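Local coordinates for putative cell adhesion protein (Bacteroides eggerthii, PDB 4GPV), which is probably a FimA-like fimbrial subunit that assembles into pili on the bacterial surface and serves in cell adhesion, at residues A[9-23]-A[47-60]. Residues are numbered along the deposited sequence; the frame is centred on the assembly and turned at random. Where two conformers were deposited one is given.
Sequences GNNVPGEQAVLTIKL and INNYLVFLFREGGA
Arg56 lies along the backbone of Asn11 to Pro13, where the N-terminal arm reaches the type I beta turn Arg56–Gly59. Strand 50-56 leads into this turn and faces strand 18-23 across a beta-sandwich-like core, the axes of these short segments 10.5 Å apart. Arg56 CB sits 3.6 Å from Asn11 OD1. The chain then runs extended from CG to NE, and CD passes 3.4 Å from Asn11 O. Arg56 NE forms a salt bridge with Asp62 OD1. Pro13 CA lies over the guanidinium centre, 3.6 Å from Arg56 CZ. At the tip, Arg56 NH1 donates to Asn11 O (2.9 Å), which lies at the guanidinium edge, and NH2 touches Pro13 CB. With an alanine here, Asp62 would probably lose its charged mate, and the arm would be less firmly held at Asn11 O and Pro13. The Asn11 amide grips the turn at two points. OD1 accepts from Ala60 N, and ND2 donates to Gly58 O with an N-H...O angle of 161°. Asn10 O takes the N-H of Gly58, while Asn10 OD1 closes an Asx turn with Val12 N. In the core, Leu19 and Leu54 meet tip to tip through their methyls, and Ile21 packs on Val52. Tyr50 OH is hydrogen-bonded to Asn71 OD1. Tyr50 CG sits between the backbone N and the carbonyl carbon (chi1 60°), which turns one ring face to Leu23; Leu23 CD1 makes a CH-pi contact 3.7 Å from the Tyr50 ring centroid, nearly on the ring normal.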
loop_
_atom_site.group_PDB
_atom_site.type_symbol
_atom_site.label_atom_id
_atom_site.label_comp_id
_atom_site.label_asym_id
_atom_site.label_seq_id
_atom_site.Cartn_x
_atom_site.Cartn_y
_atom_site.Cartn_z
ATOM N N GLY A 9 -31.609 -9.348 12.958
ATOM C CA GLY A 9 -31.871 -8.686 11.690
ATOM C C GLY A 9 -32.558 -9.594 10.690
ATOM O O GLY A 9 -32.246 -10.787 10.606
ATOM N N ASN A 10 -33.474 -9.022 9.907
ATOM C CA ASN A 10 -34.261 -9.753 8.925
ATOM C C ASN A 10 -33.437 -10.199 7.715
ATOM O O ASN A 10 -32.670 -9.409 7.153
ATOM C CB ASN A 10 -35.430 -8.910 8.468
ATOM C CG ASN A 10 -36.596 -9.755 8.058
ATOM O OD1 ASN A 10 -36.609 -10.313 6.967
ATOM N ND2 ASN A 10 -37.571 -9.910 8.945
ATOM N N ASN A 11 -33.614 -11.462 7.317
ATOM C CA ASN A 11 -32.899 -12.046 6.183
ATOM C C ASN A 11 -33.828 -12.658 5.154
ATOM O O ASN A 11 -33.357 -13.348 4.242
ATOM C CB ASN A 11 -31.901 -13.085 6.680
ATOM C CG ASN A 11 -30.651 -12.445 7.221
ATOM O OD1 ASN A 11 -30.191 -11.431 6.712
ATOM N ND2 ASN A 11 -30.065 -13.030 8.243
ATOM N N VAL A 12 -35.141 -12.402 5.274
ATOM C CA VAL A 12 -36.103 -12.981 4.333
ATOM C C VAL A 12 -36.074 -12.159 3.012
ATOM O O VAL A 12 -35.886 -10.938 3.053
ATOM C CB VAL A 12 -37.538 -13.163 4.911
ATOM C CG1 VAL A 12 -37.518 -13.874 6.269
ATOM C CG2 VAL A 12 -38.310 -11.846 4.994
ATOM N N PRO A 13 -36.236 -12.805 1.837
ATOM C CA PRO A 13 -36.200 -12.033 0.587
ATOM C C PRO A 13 -37.387 -11.087 0.469
ATOM O O PRO A 13 -38.488 -11.395 0.953
ATOM C CB PRO A 13 -36.233 -13.106 -0.504
ATOM C CG PRO A 13 -36.807 -14.298 0.134
ATOM C CD PRO A 13 -36.426 -14.247 1.579
ATOM N N GLY A 14 -37.131 -9.937 -0.143
ATOM C CA GLY A 14 -38.169 -8.960 -0.438
ATOM C C GLY A 14 -38.692 -9.216 -1.837
ATOM O O GLY A 14 -38.536 -10.323 -2.369
ATOM N N GLU A 15 -39.305 -8.201 -2.446
ATOM C CA GLU A 15 -39.812 -8.295 -3.810
ATOM C C GLU A 15 -38.674 -8.014 -4.782
ATOM O O GLU A 15 -37.727 -7.324 -4.407
ATOM C CB GLU A 15 -40.968 -7.298 -4.020
ATOM C CG GLU A 15 -42.008 -7.796 -5.008
ATOM C CD GLU A 15 -43.123 -6.839 -5.395
ATOM O OE1 GLU A 15 -43.057 -5.642 -5.027
ATOM O OE2 GLU A 15 -44.065 -7.291 -6.085
ATOM N N GLN A 16 -38.751 -8.534 -6.022
ATOM C CA GLN A 16 -37.688 -8.274 -6.992
ATOM C C GLN A 16 -37.428 -6.779 -7.098
ATOM O O GLN A 16 -38.376 -5.985 -7.194
ATOM C CB GLN A 16 -38.027 -8.833 -8.382
ATOM C CG GLN A 16 -36.794 -8.750 -9.308
ATOM C CD GLN A 16 -37.055 -9.279 -10.687
ATOM O OE1 GLN A 16 -38.196 -9.387 -11.142
ATOM N NE2 GLN A 16 -35.998 -9.602 -11.392
ATOM N N ALA A 17 -36.167 -6.410 -7.081
ATOM C CA ALA A 17 -35.773 -5.028 -7.178
ATOM C C ALA A 17 -34.812 -4.826 -8.322
ATOM O O ALA A 17 -34.230 -5.788 -8.840
ATOM C CB ALA A 17 -35.121 -4.597 -5.874
ATOM N N VAL A 18 -34.655 -3.571 -8.711
ATOM C CA VAL A 18 -33.665 -3.123 -9.679
ATOM C C VAL A 18 -32.781 -2.151 -8.933
ATOM O O VAL A 18 -33.284 -1.183 -8.357
ATOM C CB VAL A 18 -34.248 -2.510 -10.974
ATOM C CG1 VAL A 18 -33.122 -2.128 -11.932
ATOM C CG2 VAL A 18 -35.231 -3.473 -11.639
ATOM N N LEU A 19 -31.487 -2.441 -8.889
ATOM C CA LEU A 19 -30.490 -1.608 -8.221
ATOM C C LEU A 19 -29.515 -1.101 -9.256
ATOM O O LEU A 19 -28.990 -1.894 -10.047
ATOM C CB LEU A 19 -29.747 -2.425 -7.153
ATOM C CG LEU A 19 -30.442 -2.676 -5.822
ATOM C CD1 LEU A 19 -31.057 -4.047 -5.784
ATOM C CD2 LEU A 19 -29.422 -2.583 -4.677
ATOM N N THR A 20 -29.300 0.220 -9.279
ATOM C CA THR A 20 -28.343 0.854 -10.189
ATOM C C THR A 20 -27.175 1.276 -9.317
ATOM O O THR A 20 -27.372 2.044 -8.372
ATOM C CB THR A 20 -29.000 2.014 -10.962
ATOM O OG1 THR A 20 -30.126 1.514 -11.681
ATOM C CG2 THR A 20 -28.030 2.682 -11.936
ATOM N N ILE A 21 -25.987 0.717 -9.593
ATOM C CA ILE A 21 -24.791 1.002 -8.811
ATOM C C ILE A 21 -23.917 1.911 -9.633
ATOM O O ILE A 21 -23.692 1.638 -10.817
ATOM C CB ILE A 21 -24.029 -0.283 -8.364
ATOM C CG1 ILE A 21 -24.970 -1.408 -7.832
ATOM C CG2 ILE A 21 -22.858 0.047 -7.376
ATOM C CD1 ILE A 21 -25.630 -1.215 -6.412
ATOM N N LYS A 22 -23.486 3.011 -9.031
ATOM C CA LYS A 22 -22.568 3.980 -9.635
ATOM C C LYS A 22 -21.280 3.998 -8.819
ATOM O O LYS A 22 -21.334 4.088 -7.591
ATOM C CB LYS A 22 -23.170 5.399 -9.688
ATOM C CG LYS A 22 -24.267 5.618 -10.722
ATOM C CD LYS A 22 -24.718 7.082 -10.675
ATOM C CE LYS A 22 -25.786 7.433 -11.683
ATOM N NZ LYS A 22 -26.143 8.878 -11.613
ATOM N N LEU A 23 -20.140 3.871 -9.486
ATOM C CA LEU A 23 -18.850 3.908 -8.794
ATOM C C LEU A 23 -18.192 5.245 -8.999
ATOM O O LEU A 23 -18.240 5.797 -10.099
ATOM C CB LEU A 23 -17.907 2.789 -9.247
ATOM C CG LEU A 23 -18.494 1.367 -9.262
ATOM C CD1 LEU A 23 -17.492 0.388 -9.821
ATOM C CD2 LEU A 23 -18.985 0.939 -7.873
ATOM N N ILE A 47 -10.351 0.979 -13.302
ATOM C CA ILE A 47 -11.165 -0.118 -12.784
ATOM C C ILE A 47 -11.119 -1.190 -13.850
ATOM O O ILE A 47 -11.749 -1.025 -14.890
ATOM C CB ILE A 47 -12.640 0.276 -12.431
ATOM C CG1 ILE A 47 -12.694 1.310 -11.282
ATOM C CG2 ILE A 47 -13.482 -1.001 -12.094
ATOM C CD1 ILE A 47 -14.118 1.922 -11.086
ATOM N N ASN A 48 -10.350 -2.252 -13.629
ATOM C CA ASN A 48 -10.282 -3.346 -14.588
ATOM C C ASN A 48 -11.507 -4.256 -14.483
ATOM O O ASN A 48 -11.984 -4.803 -15.485
ATOM C CB ASN A 48 -9.018 -4.159 -14.371
ATOM C CG ASN A 48 -7.814 -3.332 -14.698
ATOM O OD1 ASN A 48 -7.730 -2.753 -15.798
ATOM N ND2 ASN A 48 -6.894 -3.235 -13.757
ATOM N N ASN A 49 -11.975 -4.448 -13.237
ATOM C CA ASN A 49 -13.105 -5.295 -12.885
ATOM C C ASN A 49 -13.522 -4.986 -11.460
ATOM O O ASN A 49 -12.779 -4.302 -10.722
ATOM C CB ASN A 49 -12.727 -6.774 -13.013
ATOM C CG ASN A 49 -11.493 -7.118 -12.221
ATOM O OD1 ASN A 49 -11.508 -7.124 -10.972
ATOM N ND2 ASN A 49 -10.389 -7.332 -12.940
ATOM N N TYR A 50 -14.702 -5.453 -11.069
ATOM C CA TYR A 50 -15.131 -5.238 -9.679
ATOM C C TYR A 50 -16.190 -6.268 -9.297
ATOM O O TYR A 50 -16.756 -6.927 -10.162
ATOM C CB TYR A 50 -15.654 -3.795 -9.467
ATOM C CG TYR A 50 -16.841 -3.420 -10.337
ATOM C CD1 TYR A 50 -16.658 -2.901 -11.612
ATOM C CD2 TYR A 50 -18.151 -3.599 -9.884
ATOM C CE1 TYR A 50 -17.746 -2.565 -12.422
ATOM C CE2 TYR A 50 -19.247 -3.264 -10.685
ATOM C CZ TYR A 50 -19.035 -2.729 -11.947
ATOM O OH TYR A 50 -20.085 -2.376 -12.755
ATOM N N LEU A 51 -16.438 -6.393 -8.005
ATOM C CA LEU A 51 -17.478 -7.248 -7.442
ATOM C C LEU A 51 -18.419 -6.382 -6.624
ATOM O O LEU A 51 -17.965 -5.506 -5.886
ATOM C CB LEU A 51 -16.913 -8.385 -6.553
ATOM C CG LEU A 51 -15.869 -9.332 -7.187
ATOM C CD1 LEU A 51 -15.176 -10.185 -6.107
ATOM C CD2 LEU A 51 -16.526 -10.246 -8.207
ATOM N N VAL A 52 -19.709 -6.660 -6.701
ATOM C CA VAL A 52 -20.717 -5.964 -5.883
ATOM C C VAL A 52 -21.413 -7.031 -5.019
ATOM O O VAL A 52 -21.945 -8.018 -5.545
ATOM C CB VAL A 52 -21.773 -5.120 -6.674
ATOM C CG1 VAL A 52 -22.717 -4.357 -5.730
ATOM C CG2 VAL A 52 -21.121 -4.159 -7.668
ATOM N N PHE A 53 -21.388 -6.829 -3.703
ATOM C CA PHE A 53 -22.052 -7.698 -2.740
ATOM C C PHE A 53 -23.221 -6.940 -2.142
ATOM O O PHE A 53 -23.051 -5.798 -1.713
ATOM C CB PHE A 53 -21.093 -8.153 -1.620
ATOM C CG PHE A 53 -19.807 -8.772 -2.105
ATOM C CD1 PHE A 53 -18.740 -7.970 -2.507
ATOM C CD2 PHE A 53 -19.651 -10.151 -2.132
ATOM C CE1 PHE A 53 -17.548 -8.537 -2.970
ATOM C CE2 PHE A 53 -18.458 -10.725 -2.601
ATOM C CZ PHE A 53 -17.419 -9.917 -3.018
ATOM N N LEU A 54 -24.399 -7.567 -2.109
ATOM C CA LEU A 54 -25.573 -6.940 -1.530
ATOM C C LEU A 54 -26.014 -7.748 -0.330
ATOM O O LEU A 54 -26.104 -8.966 -0.436
ATOM C CB LEU A 54 -26.724 -6.837 -2.548
ATOM C CG LEU A 54 -26.470 -5.991 -3.797
ATOM C CD1 LEU A 54 -27.635 -6.157 -4.811
ATOM C CD2 LEU A 54 -26.307 -4.545 -3.443
ATOM N N PHE A 55 -26.258 -7.090 0.813
ATOM C CA PHE A 55 -26.656 -7.824 2.019
ATOM C C PHE A 55 -27.944 -7.333 2.597
ATOM O O PHE A 55 -28.235 -6.143 2.541
ATOM C CB PHE A 55 -25.566 -7.716 3.099
ATOM C CG PHE A 55 -24.262 -8.330 2.670
ATOM C CD1 PHE A 55 -24.097 -9.710 2.655
ATOM C CD2 PHE A 55 -23.207 -7.534 2.254
ATOM C CE1 PHE A 55 -22.893 -10.280 2.229
ATOM C CE2 PHE A 55 -21.998 -8.105 1.831
ATOM C CZ PHE A 55 -21.850 -9.468 1.821
ATOM N N ARG A 56 -28.693 -8.256 3.208
ATOM C CA ARG A 56 -29.934 -7.939 3.901
ATOM C C ARG A 56 -29.595 -7.402 5.317
ATOM O O ARG A 56 -28.423 -7.424 5.714
ATOM C CB ARG A 56 -30.851 -9.165 3.939
ATOM C CG ARG A 56 -31.200 -9.613 2.533
ATOM C CD ARG A 56 -32.141 -10.793 2.447
ATOM N NE ARG A 56 -32.342 -11.091 1.032
ATOM C CZ ARG A 56 -32.650 -12.282 0.532
ATOM N NH1 ARG A 56 -32.898 -13.308 1.341
ATOM N NH2 ARG A 56 -32.770 -12.444 -0.775
ATOM N N GLU A 57 -30.621 -6.925 6.060
ATOM C CA GLU A 57 -30.467 -6.352 7.405
ATOM C C GLU A 57 -29.724 -7.317 8.347
ATOM O O GLU A 57 -28.864 -6.880 9.119
ATOM C CB GLU A 57 -31.854 -5.968 7.973
ATOM C CG GLU A 57 -31.869 -5.347 9.368
ATOM C CD GLU A 57 -31.122 -4.047 9.606
ATOM O OE1 GLU A 57 -31.027 -3.221 8.670
ATOM O OE2 GLU A 57 -30.667 -3.836 10.753
ATOM N N GLY A 58 -30.030 -8.602 8.249
ATOM C CA GLY A 58 -29.405 -9.618 9.087
ATOM C C GLY A 58 -28.095 -10.203 8.600
ATOM O O GLY A 58 -27.658 -11.230 9.127
ATOM N N GLY A 59 -27.507 -9.584 7.576
ATOM C CA GLY A 59 -26.223 -9.999 7.016
ATOM C C GLY A 59 -26.241 -11.047 5.917
ATOM O O GLY A 59 -25.188 -11.313 5.350
ATOM N N ALA A 60 -27.399 -11.628 5.566
ATOM C CA ALA A 60 -27.426 -12.624 4.485
ATOM C C ALA A 60 -27.206 -11.970 3.122
ATOM O O ALA A 60 -27.617 -10.824 2.916
ATOM C CB ALA A 60 -28.761 -13.371 4.471
#